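Local coordinates for protein carboxypeptidase A (Helicoverpa armigera, PDB 1JQG) that probably removes single amino acids from the C-terminal ends of peptides, working as a zinc metallocarboxypeptidase of the M14 family, at residues D119-Y124 and T187-L192; D128-E133 and Y193-L198; V173-S178 and S286-I291; G353-V358 and A366-M371. All blocks are in the same frame, centred on the assembly; numbering follows the deposited sequence.

Contact 1: residues D119-Y124 and T187-L192; sequences DKIHSY and TLPATL
The imidazole of His122 meets the side chain of Leu192 at a slant, neither squarely over the ring nor squarely at its rim. The touching atoms are both named CD2: the ring carbon CD2 of His122 and the methyl CD2 of Leu192 lie 4.1 Å apart, so the helix presents a methyl to a carbon of the imidazole. His122 keeps CG beside its own backbone N and anti to its carbonyl carbon (chi1 -54°), which swings the ring toward helix 187-200. Its NE2 is hydrogen-bonded to the carbonyl O of Ser117 just upstream, a bond that restrains the turn of the ring.

The backbone of His122 takes part as well. Its carbonyl O lies 3.6 Å from methyl CD2 of Leu188, and the same oxygen is hydrogen-bonded to the hydroxyl of Tyr224, so its polarity is met even though a methyl packs beside it. In Leu188, CG stands anti to the backbone N (chi1 -178°), carrying the isobutyl group out toward the loop. A looser apolar touch closes the other end, where CD1 of Ile121 stops 4.4 Å from ring carbon CG of Pro189.

Leu188, Pro189 and Leu192 thus give one side of the first turns of helix 187-200 to the loop between helices 92-108 and 124-137. Tyr224 of helix 221-228 also packs on Ile121 and Leu188, and Val127 of helix 124-137 reaches both His122 and Leu188, while Thr187 and Thr191 rest on strand 173-178.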
# COMPACT_ATOMS: atom_id res chain seq x y z
N ASP A 119 -0.12 18.68 -5.78
CA ASP A 119 0.39 18.78 -7.15
C ASP A 119 1.82 18.23 -7.30
O ASP A 119 2.51 18.42 -8.32
CB ASP A 119 0.31 20.22 -7.63
CG ASP A 119 1.18 21.15 -6.79
OD1 ASP A 119 1.41 22.26 -7.27
OD2 ASP A 119 1.62 20.79 -5.67
N LYS A 120 2.29 17.53 -6.26
CA LYS A 120 3.59 16.88 -6.35
C LYS A 120 3.76 15.79 -5.30
O LYS A 120 2.95 15.71 -4.40
CB LYS A 120 4.73 17.90 -6.23
CG LYS A 120 4.89 18.52 -4.83
CD LYS A 120 6.17 19.32 -4.79
CE LYS A 120 6.55 19.70 -3.36
NZ LYS A 120 7.40 18.59 -2.79
N ILE A 121 4.81 14.99 -5.41
CA ILE A 121 5.08 13.90 -4.49
C ILE A 121 6.02 14.49 -3.42
O ILE A 121 7.01 15.16 -3.73
CB ILE A 121 5.73 12.69 -5.17
CG1 ILE A 121 4.82 12.04 -6.23
CG2 ILE A 121 6.15 11.56 -4.25
CD1 ILE A 121 3.47 11.63 -5.69
N HIS A 122 5.71 14.20 -2.17
CA HIS A 122 6.50 14.71 -1.05
C HIS A 122 7.40 13.63 -0.45
O HIS A 122 7.00 12.48 -0.25
CB HIS A 122 5.54 15.25 0.05
CG HIS A 122 4.57 16.25 -0.49
ND1 HIS A 122 4.89 17.58 -0.75
CD2 HIS A 122 3.26 16.11 -0.85
CE1 HIS A 122 3.82 18.20 -1.24
NE2 HIS A 122 2.81 17.33 -1.30
N SER A 123 8.61 14.00 -0.09
CA SER A 123 9.58 13.07 0.48
C SER A 123 9.29 12.79 1.94
O SER A 123 8.41 13.40 2.58
CB SER A 123 11.00 13.64 0.34
OG SER A 123 11.12 14.82 1.11
N TYR A 124 10.06 11.85 2.51
CA TYR A 124 9.86 11.44 3.90
C TYR A 124 10.09 12.65 4.80
O TYR A 124 9.34 12.89 5.75
CB TYR A 124 10.82 10.29 4.25
CG TYR A 124 11.15 10.23 5.75
CD1 TYR A 124 10.22 9.79 6.68
CD2 TYR A 124 12.39 10.68 6.20
CE1 TYR A 124 10.50 9.79 8.03
CE2 TYR A 124 12.69 10.66 7.55
CZ TYR A 124 11.74 10.22 8.47
OH TYR A 124 12.03 10.22 9.81
N THR A 187 0.01 6.00 -2.77
CA THR A 187 -0.68 5.75 -1.52
C THR A 187 -0.58 6.91 -0.54
O THR A 187 -1.51 7.08 0.31
CB THR A 187 -0.23 4.46 -0.82
OG1 THR A 187 1.15 4.54 -0.44
CG2 THR A 187 -0.47 3.28 -1.75
N LEU A 188 0.50 7.67 -0.60
CA LEU A 188 0.75 8.79 0.30
C LEU A 188 -0.22 9.93 0.13
O LEU A 188 -0.93 10.37 1.05
CB LEU A 188 2.20 9.29 0.18
CG LEU A 188 2.59 10.44 1.13
CD1 LEU A 188 2.46 10.11 2.63
CD2 LEU A 188 4.00 10.96 0.93
N PRO A 189 -0.48 10.38 -1.11
CA PRO A 189 -1.51 11.39 -1.36
C PRO A 189 -2.84 11.05 -0.73
O PRO A 189 -3.69 11.89 -0.36
CB PRO A 189 -1.57 11.44 -2.89
CG PRO A 189 -0.19 11.03 -3.33
CD PRO A 189 0.19 9.95 -2.36
N ALA A 190 -3.25 9.76 -0.81
CA ALA A 190 -4.53 9.33 -0.27
C ALA A 190 -4.64 9.55 1.23
O ALA A 190 -5.59 10.10 1.77
CB ALA A 190 -4.73 7.85 -0.56
N THR A 191 -3.60 9.17 1.97
CA THR A 191 -3.55 9.33 3.42
C THR A 191 -3.33 10.77 3.81
O THR A 191 -3.66 11.27 4.89
CB THR A 191 -2.43 8.41 3.99
OG1 THR A 191 -2.68 7.93 5.30
CG2 THR A 191 -1.07 9.07 3.87
N LEU A 192 -2.73 11.56 2.94
CA LEU A 192 -2.46 12.97 3.17
C LEU A 192 -3.72 13.78 2.98
O LEU A 192 -3.98 14.89 3.49
CB LEU A 192 -1.34 13.42 2.19
CG LEU A 192 0.03 13.80 2.78
CD1 LEU A 192 0.43 12.90 3.90
CD2 LEU A 192 1.06 13.80 1.67

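Contact 2: residues D128-E133 and Y193-L198; sequences DAYLQE and YAIHKL
Apolar packing carries this contact, with Ile195 set against both Tyr130 and Leu131. The tyrosine and isoleucine side chains run antiparallel past one another, with methyl CG2 of Ile195 alongside the phenol end of the tyrosine, 4.2 Å from OH of Tyr130 and 4.4 Å from its ring carbon CE2. The approach to the ring is oblique. Tyr130 holds CG anti to its backbone N (chi1 175°), which extends the ring toward helix 187-200. The other branch of Ile195 serves the leucine: its CD1 lies 4.3 Å from CD2 of Leu131, a methyl-to-methyl touch. One branched side chain therefore meets two neighbours with two different methyls, across backbones whose CA atoms, those of Leu131 and Ile195, are 9.6 Å apart.

Charged groups lie around these three buried residues and make their pairs away from the interface. Asp128 forms a salt bridge with Lys157, and Lys197 another with Asp201. On the second helix, His196 meets the ring of Phe118 edge-to-face.

Both segments are helical, and helix 187-200 widens into a pi-type turn at 196-198. Leu131 and Ile195 both rest on Leu159 of strand 155-161, and Ile195 also reaches Ile215 of strand 212-216. Two neighbouring helices laid on one face of a mixed sheet are characteristic of the alpha/beta fold of M14 zinc carboxypeptidases.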
# COMPACT_ATOMS: atom_id res chain seq x y z
N ASP A 128 7.50 14.32 7.41
CA ASP A 128 7.91 14.33 8.81
C ASP A 128 7.82 15.73 9.39
O ASP A 128 7.42 15.96 10.54
CB ASP A 128 9.34 13.81 8.93
CG ASP A 128 9.79 13.69 10.35
OD1 ASP A 128 10.45 14.67 10.74
OD2 ASP A 128 9.47 12.68 11.02
N ALA A 129 8.28 16.72 8.63
CA ALA A 129 8.24 18.12 9.09
C ALA A 129 6.81 18.63 9.15
O ALA A 129 6.41 19.34 10.06
CB ALA A 129 9.04 19.07 8.22
N TYR A 130 6.01 18.28 8.14
CA TYR A 130 4.63 18.68 8.02
C TYR A 130 3.81 18.23 9.23
O TYR A 130 3.05 19.04 9.77
CB TYR A 130 4.03 18.10 6.74
CG TYR A 130 2.53 18.33 6.54
CD1 TYR A 130 2.01 19.62 6.55
CD2 TYR A 130 1.67 17.27 6.34
CE1 TYR A 130 0.67 19.84 6.33
CE2 TYR A 130 0.31 17.47 6.16
CZ TYR A 130 -0.18 18.77 6.12
OH TYR A 130 -1.51 18.91 5.90
N LEU A 131 3.93 16.96 9.60
CA LEU A 131 3.24 16.43 10.77
C LEU A 131 3.46 17.25 12.02
O LEU A 131 2.52 17.43 12.80
CB LEU A 131 3.62 14.97 11.06
CG LEU A 131 3.35 13.97 9.92
CD1 LEU A 131 3.68 12.55 10.35
CD2 LEU A 131 1.93 14.12 9.39
N GLN A 132 4.72 17.66 12.23
CA GLN A 132 5.09 18.47 13.40
C GLN A 132 4.55 19.88 13.37
O GLN A 132 4.26 20.48 14.40
CB GLN A 132 6.61 18.50 13.54
CG GLN A 132 7.21 17.15 13.88
CD GLN A 132 8.71 17.14 13.80
OE1 GLN A 132 9.32 16.47 12.95
NE2 GLN A 132 9.34 17.90 14.66
N GLU A 133 4.34 20.44 12.20
CA GLU A 133 3.85 21.78 12.00
C GLU A 133 2.35 21.83 12.26
O GLU A 133 1.76 22.78 12.83
CB GLU A 133 4.15 22.30 10.60
CG GLU A 133 5.65 22.45 10.30
CD GLU A 133 6.32 23.41 11.28
OE1 GLU A 133 5.89 24.59 11.22
OE2 GLU A 133 7.23 22.99 12.03
N TYR A 193 -4.61 13.29 2.10
CA TYR A 193 -5.85 14.00 1.82
C TYR A 193 -6.76 13.86 3.02
O TYR A 193 -7.45 14.81 3.39
CB TYR A 193 -6.50 13.45 0.54
CG TYR A 193 -7.59 14.32 -0.04
CD1 TYR A 193 -7.26 15.31 -0.98
CD2 TYR A 193 -8.91 14.18 0.33
CE1 TYR A 193 -8.25 16.12 -1.52
CE2 TYR A 193 -9.88 14.98 -0.21
CZ TYR A 193 -9.55 15.96 -1.12
OH TYR A 193 -10.56 16.73 -1.63
N ALA A 194 -6.73 12.66 3.63
CA ALA A 194 -7.51 12.39 4.84
C ALA A 194 -7.17 13.33 5.99
O ALA A 194 -7.99 13.75 6.82
CB ALA A 194 -7.35 10.95 5.26
N ILE A 195 -5.89 13.66 6.16
CA ILE A 195 -5.42 14.65 7.12
C ILE A 195 -5.95 16.03 6.75
O ILE A 195 -6.28 16.86 7.63
CB ILE A 195 -3.88 14.66 7.16
CG1 ILE A 195 -3.35 13.35 7.74
CG2 ILE A 195 -3.36 15.82 7.97
CD1 ILE A 195 -1.85 13.14 7.70
N HIS A 196 -5.98 16.32 5.43
CA HIS A 196 -6.38 17.62 4.94
C HIS A 196 -7.84 17.88 5.22
O HIS A 196 -8.26 18.97 5.61
CB HIS A 196 -5.99 17.77 3.47
CG HIS A 196 -6.55 18.97 2.77
ND1 HIS A 196 -7.68 19.02 1.98
CD2 HIS A 196 -6.06 20.23 2.81
CE1 HIS A 196 -7.87 20.26 1.55
NE2 HIS A 196 -6.90 21.00 2.05
N LYS A 197 -8.69 16.89 5.01
CA LYS A 197 -10.14 17.06 5.27
C LYS A 197 -10.52 16.95 6.74
O LYS A 197 -11.54 17.48 7.14
CB LYS A 197 -10.98 16.05 4.49
CG LYS A 197 -11.01 16.36 2.98
CD LYS A 197 -11.83 17.64 2.85
CE LYS A 197 -11.87 18.15 1.42
NZ LYS A 197 -12.84 19.30 1.42
N LEU A 198 -9.71 16.28 7.56
CA LEU A 198 -9.99 16.18 8.99
C LEU A 198 -9.38 17.32 9.80
O LEU A 198 -9.75 17.53 10.95
CB LEU A 198 -9.50 14.82 9.52
CG LEU A 198 -10.16 13.57 8.98
CD1 LEU A 198 -9.41 12.34 9.47
CD2 LEU A 198 -11.62 13.45 9.39

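Contact 3: residues V173-S178 and S286-I291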
# COMPACT_ATOMS: atom_id res chain seq x y z
N VAL A 173 -12.35 4.12 16.99
CA VAL A 173 -11.11 4.48 16.33
C VAL A 173 -10.96 3.89 14.92
O VAL A 173 -11.28 2.72 14.63
CB VAL A 173 -9.93 3.97 17.18
CG1 VAL A 173 -8.56 4.24 16.58
CG2 VAL A 173 -9.97 4.60 18.55
N VAL A 174 -10.54 4.70 13.99
CA VAL A 174 -10.28 4.33 12.61
C VAL A 174 -8.78 4.51 12.29
O VAL A 174 -8.26 5.62 12.37
CB VAL A 174 -11.12 5.19 11.64
CG1 VAL A 174 -10.75 4.89 10.19
CG2 VAL A 174 -12.60 4.95 11.92
N MET A 175 -8.09 3.40 12.06
CA MET A 175 -6.66 3.49 11.77
C MET A 175 -6.47 3.48 10.26
O MET A 175 -7.11 2.72 9.54
CB MET A 175 -5.84 2.39 12.47
CG MET A 175 -4.36 2.71 12.50
SD MET A 175 -3.39 1.49 13.34
CE MET A 175 -1.79 1.74 12.55
N MET A 176 -5.50 4.25 9.79
CA MET A 176 -5.17 4.29 8.35
C MET A 176 -3.67 4.40 8.14
O MET A 176 -2.96 5.04 8.93
CB MET A 176 -5.91 5.49 7.82
CG MET A 176 -5.77 5.81 6.37
SD MET A 176 -6.34 7.52 6.12
CE MET A 176 -7.86 7.48 7.01
N GLN A 177 -3.15 3.68 7.17
CA GLN A 177 -1.70 3.72 6.89
C GLN A 177 -1.37 3.57 5.42
O GLN A 177 -2.11 2.99 4.67
CB GLN A 177 -0.92 2.62 7.63
CG GLN A 177 -1.39 1.21 7.32
CD GLN A 177 -0.60 0.16 8.08
OE1 GLN A 177 -0.56 0.26 9.30
NE2 GLN A 177 -0.01 -0.80 7.36
N SER A 178 -0.20 4.02 5.02
CA SER A 178 0.26 3.95 3.66
C SER A 178 1.78 3.81 3.58
O SER A 178 2.44 3.92 4.59
CB SER A 178 -0.23 5.16 2.82
OG SER A 178 0.30 6.39 3.27
N SER A 286 6.76 -3.83 13.91
CA SER A 286 6.63 -3.89 15.34
C SER A 286 5.91 -2.64 15.83
O SER A 286 5.07 -2.74 16.70
CB SER A 286 8.03 -4.01 16.01
OG SER A 286 8.64 -5.26 15.74
N VAL A 287 6.30 -1.47 15.30
CA VAL A 287 5.69 -0.22 15.73
C VAL A 287 4.19 -0.19 15.41
O VAL A 287 3.37 0.32 16.19
CB VAL A 287 6.40 1.04 15.18
CG1 VAL A 287 7.88 1.07 15.55
CG2 VAL A 287 6.30 1.11 13.68
N ILE A 288 3.83 -0.74 14.25
CA ILE A 288 2.43 -0.85 13.87
C ILE A 288 1.62 -1.76 14.79
O ILE A 288 0.50 -1.44 15.22
CB ILE A 288 2.26 -1.33 12.42
CG1 ILE A 288 2.84 -0.33 11.42
CG2 ILE A 288 0.79 -1.55 12.08
CD1 ILE A 288 3.01 -0.83 10.00
N ARG A 289 2.27 -2.83 15.22
CA ARG A 289 1.71 -3.78 16.17
C ARG A 289 1.40 -3.09 17.49
O ARG A 289 0.30 -3.22 18.01
CB ARG A 289 2.68 -4.94 16.39
CG ARG A 289 2.18 -5.99 17.40
CD ARG A 289 3.35 -6.78 17.99
NE ARG A 289 4.38 -5.89 18.51
CZ ARG A 289 5.67 -6.16 18.63
NH1 ARG A 289 6.10 -7.36 18.28
NH2 ARG A 289 6.47 -5.22 19.11
N ASP A 290 2.35 -2.33 18.01
CA ASP A 290 2.19 -1.60 19.25
C ASP A 290 1.09 -0.56 19.22
O ASP A 290 0.31 -0.37 20.17
CB ASP A 290 3.53 -0.94 19.63
CG ASP A 290 4.63 -1.93 19.90
OD1 ASP A 290 4.40 -3.11 20.22
OD2 ASP A 290 5.82 -1.57 19.82
N ILE A 291 0.92 0.12 18.10
CA ILE A 291 -0.19 1.05 17.91
C ILE A 291 -1.55 0.34 17.91
O ILE A 291 -2.46 0.80 18.59
CB ILE A 291 -0.08 1.81 16.56
CG1 ILE A 291 1.26 2.56 16.50
CG2 ILE A 291 -1.24 2.74 16.44
CD1 ILE A 291 1.57 3.28 15.20
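Helix 283-294 is the last helix of a long crossover connection, which also includes helix 221-228, between the parallel strands 212-216 and 299-307 that flank strand 173-178. The helix segment runs nearly antiparallel to strand 173-178 (169°), with axes 11.5 Å apart. Met175, extended beyond CG, lies roughly perpendicular to Ile291, and SD of Met175 touches CG2 of Ile291 at 4.0 Å. CE of Met175 sits between the two isoleucines, 4.1 Å from CG2 of Ile291 and 4.2 Å from CG2 of Ile288.

Gln177 and Ile288 meet head-on. With CG of Gln177 wedged between backbone N and carbonyl carbon (chi1 57°), OE1 of Gln177 arrives 3.6 Å from CG2 of Ile288. The amide is held by polar partners on strand 299-307: NE2 donates to OD1 of Asp304, and OE1 has a weak hydrogen bond with the hydroxyl of Tyr302. The Gln177 side chain is about 6 Å from that of the zinc ligand His306.

Alternation along the strand divides its neighbours: Met175 and Gln177 point to helix 283-294, whereas Met176 and Ser178 pack on helix 187-200. Tyr302 of strand 299-307 touches both Met175 and Ile288.

Contact 4: residues G353-V358 and A366-M371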
# COMPACT_ATOMS: atom_id res chain seq x y z
N GLY A 353 -13.67 -8.23 -2.65
CA GLY A 353 -13.60 -9.62 -2.33
C GLY A 353 -12.49 -10.06 -1.38
O GLY A 353 -11.70 -9.27 -0.90
N ASN A 354 -12.45 -11.37 -1.13
CA ASN A 354 -11.42 -12.01 -0.34
C ASN A 354 -10.06 -11.96 -1.06
O ASN A 354 -10.04 -12.13 -2.28
CB ASN A 354 -11.89 -13.45 -0.04
CG ASN A 354 -10.88 -14.25 0.75
OD1 ASN A 354 -10.80 -14.04 1.94
ND2 ASN A 354 -10.10 -15.10 0.11
N ILE A 355 -8.98 -11.83 -0.31
CA ILE A 355 -7.63 -11.73 -0.75
C ILE A 355 -7.18 -12.95 -1.54
O ILE A 355 -6.71 -12.77 -2.66
CB ILE A 355 -6.62 -11.54 0.42
CG1 ILE A 355 -6.91 -10.21 1.14
CG2 ILE A 355 -5.19 -11.52 -0.10
CD1 ILE A 355 -6.11 -10.00 2.42
N PHE A 356 -7.40 -14.14 -0.98
CA PHE A 356 -7.05 -15.40 -1.62
C PHE A 356 -7.83 -15.59 -2.92
O PHE A 356 -7.25 -16.11 -3.86
CB PHE A 356 -7.34 -16.57 -0.67
CG PHE A 356 -7.01 -17.93 -1.20
CD1 PHE A 356 -5.76 -18.49 -1.05
CD2 PHE A 356 -7.99 -18.67 -1.85
CE1 PHE A 356 -5.48 -19.75 -1.55
CE2 PHE A 356 -7.73 -19.93 -2.37
CZ PHE A 356 -6.46 -20.45 -2.22
N HIS A 357 -9.10 -15.25 -2.93
CA HIS A 357 -10.00 -15.45 -4.03
C HIS A 357 -9.69 -14.55 -5.20
O HIS A 357 -9.71 -15.02 -6.33
CB HIS A 357 -11.47 -15.26 -3.62
CG HIS A 357 -11.99 -16.30 -2.68
ND1 HIS A 357 -11.45 -17.59 -2.63
CD2 HIS A 357 -13.00 -16.28 -1.78
CE1 HIS A 357 -12.10 -18.30 -1.72
NE2 HIS A 357 -13.04 -17.52 -1.19
N VAL A 358 -9.44 -13.27 -4.93
CA VAL A 358 -9.16 -12.29 -5.99
C VAL A 358 -7.73 -12.37 -6.49
O VAL A 358 -7.46 -12.42 -7.69
CB VAL A 358 -9.46 -10.87 -5.49
CG1 VAL A 358 -9.12 -9.78 -6.50
CG2 VAL A 358 -10.95 -10.80 -5.11
N ALA A 366 -0.78 -7.10 7.03
CA ALA A 366 -1.14 -6.14 8.07
C ALA A 366 -2.62 -6.15 8.36
O ALA A 366 -3.06 -6.28 9.51
CB ALA A 366 -0.70 -4.76 7.61
N SER A 367 -3.47 -6.05 7.35
CA SER A 367 -4.92 -6.05 7.53
C SER A 367 -5.45 -7.33 8.18
O SER A 367 -6.40 -7.27 8.96
CB SER A 367 -5.66 -5.74 6.24
OG SER A 367 -5.48 -6.67 5.20
N ASP A 368 -4.83 -8.48 7.87
CA ASP A 368 -5.22 -9.74 8.48
C ASP A 368 -4.95 -9.78 9.98
O ASP A 368 -5.75 -10.31 10.76
CB ASP A 368 -4.52 -10.92 7.79
CG ASP A 368 -5.19 -11.31 6.50
OD1 ASP A 368 -4.66 -12.17 5.76
OD2 ASP A 368 -6.24 -10.79 6.10
N TYR A 369 -3.79 -9.24 10.39
CA TYR A 369 -3.40 -9.23 11.77
C TYR A 369 -4.30 -8.29 12.60
O TYR A 369 -4.77 -8.72 13.66
CB TYR A 369 -1.92 -8.87 11.96
CG TYR A 369 -1.52 -8.67 13.42
CD1 TYR A 369 -1.14 -9.75 14.22
CD2 TYR A 369 -1.53 -7.43 14.04
CE1 TYR A 369 -0.78 -9.61 15.54
CE2 TYR A 369 -1.18 -7.23 15.35
CZ TYR A 369 -0.80 -8.34 16.10
OH TYR A 369 -0.46 -8.15 17.40
N ALA A 370 -4.55 -7.12 12.07
CA ALA A 370 -5.41 -6.13 12.68
C ALA A 370 -6.83 -6.65 12.92
O ALA A 370 -7.38 -6.38 13.98
CB ALA A 370 -5.57 -4.93 11.72
N MET A 371 -7.32 -7.41 11.95
CA MET A 371 -8.59 -8.13 12.05
C MET A 371 -8.58 -9.17 13.18
O MET A 371 -9.57 -9.32 13.88
CB MET A 371 -8.90 -8.82 10.72
CG MET A 371 -10.16 -9.66 10.78
SD MET A 371 -11.42 -9.08 9.64
CE MET A 371 -12.82 -9.44 10.74
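The van der Waals part of the contact rests on one atom, CD1 of Ile355, which projects from the start of helix 355-358 toward helix 366-373. It lies 3.8 Å from OD2 of Asp368 and 4.4 Å from OG of Ser367. In the isoleucine CG1 is anti to the carbonyl carbon (chi1 -63°) and the chain continues outward through CG1, so the methyl ends at the carboxylate. Ile355 and Ser367 also share a neighbour, each packing on Thr380 of strand 377-383.

Polar bonds hold Asp368 and Ser367 through atoms that do not touch the isoleucine. The backbone N of Gly317 donates to OD1 of Asp368, the carboxylate oxygen other than the one beside the methyl. The carbonyl O of Ser367 is bonded to OG of Ser378, linking helix 366-373 to strand 377-383.

Backbone bonds set the isoleucine where strand gives way to helix. Asn354 occupies the N-cap position, N of Val358 bonds to O of Asn354 at 2.9 Å, and Ile355 also shares a backbone hydrogen bond with Tyr314, on the neighbouring strand 311-314.

Ile355 and Ser367 probably line the S1' specificity pocket, as in related carboxypeptidases A; the predicted proton donor or acceptor Glu382 is about 8 Å from Ile355 between side chains. A buried carboxylate with a methyl at one oxygen and a backbone N-H at the other probably owes its orientation, and perhaps some stabilisation of its charge, to Gly317.

Contacts 1 and 2 follow each other along helix 187-200, their centres 10 Å apart. Strand 173-178 lies between that helix and helix 283-294: contact 1 reaches it through OG1 of Thr191, 3.8 Å from SD of Met176, and contact 2 through CB of Ala194, 3.7 Å from the same sulfur, while Met175 and Gln177 face helix 283-294. Contact 4 is separated from contacts 1 and 2, with nearest atoms about 12 and 17 Å away, but touches contact 3, where NE2 of Gln177 is 4.0 Å from CB of Ala366. Zinc ligands His181 and Glu184 fall between strand 173-178 and helix 187-200; His306 completes the set. Side chains of Gln177 and Ser367 are each about 10 Å from the zinc ion, Leu188 about 13 Å.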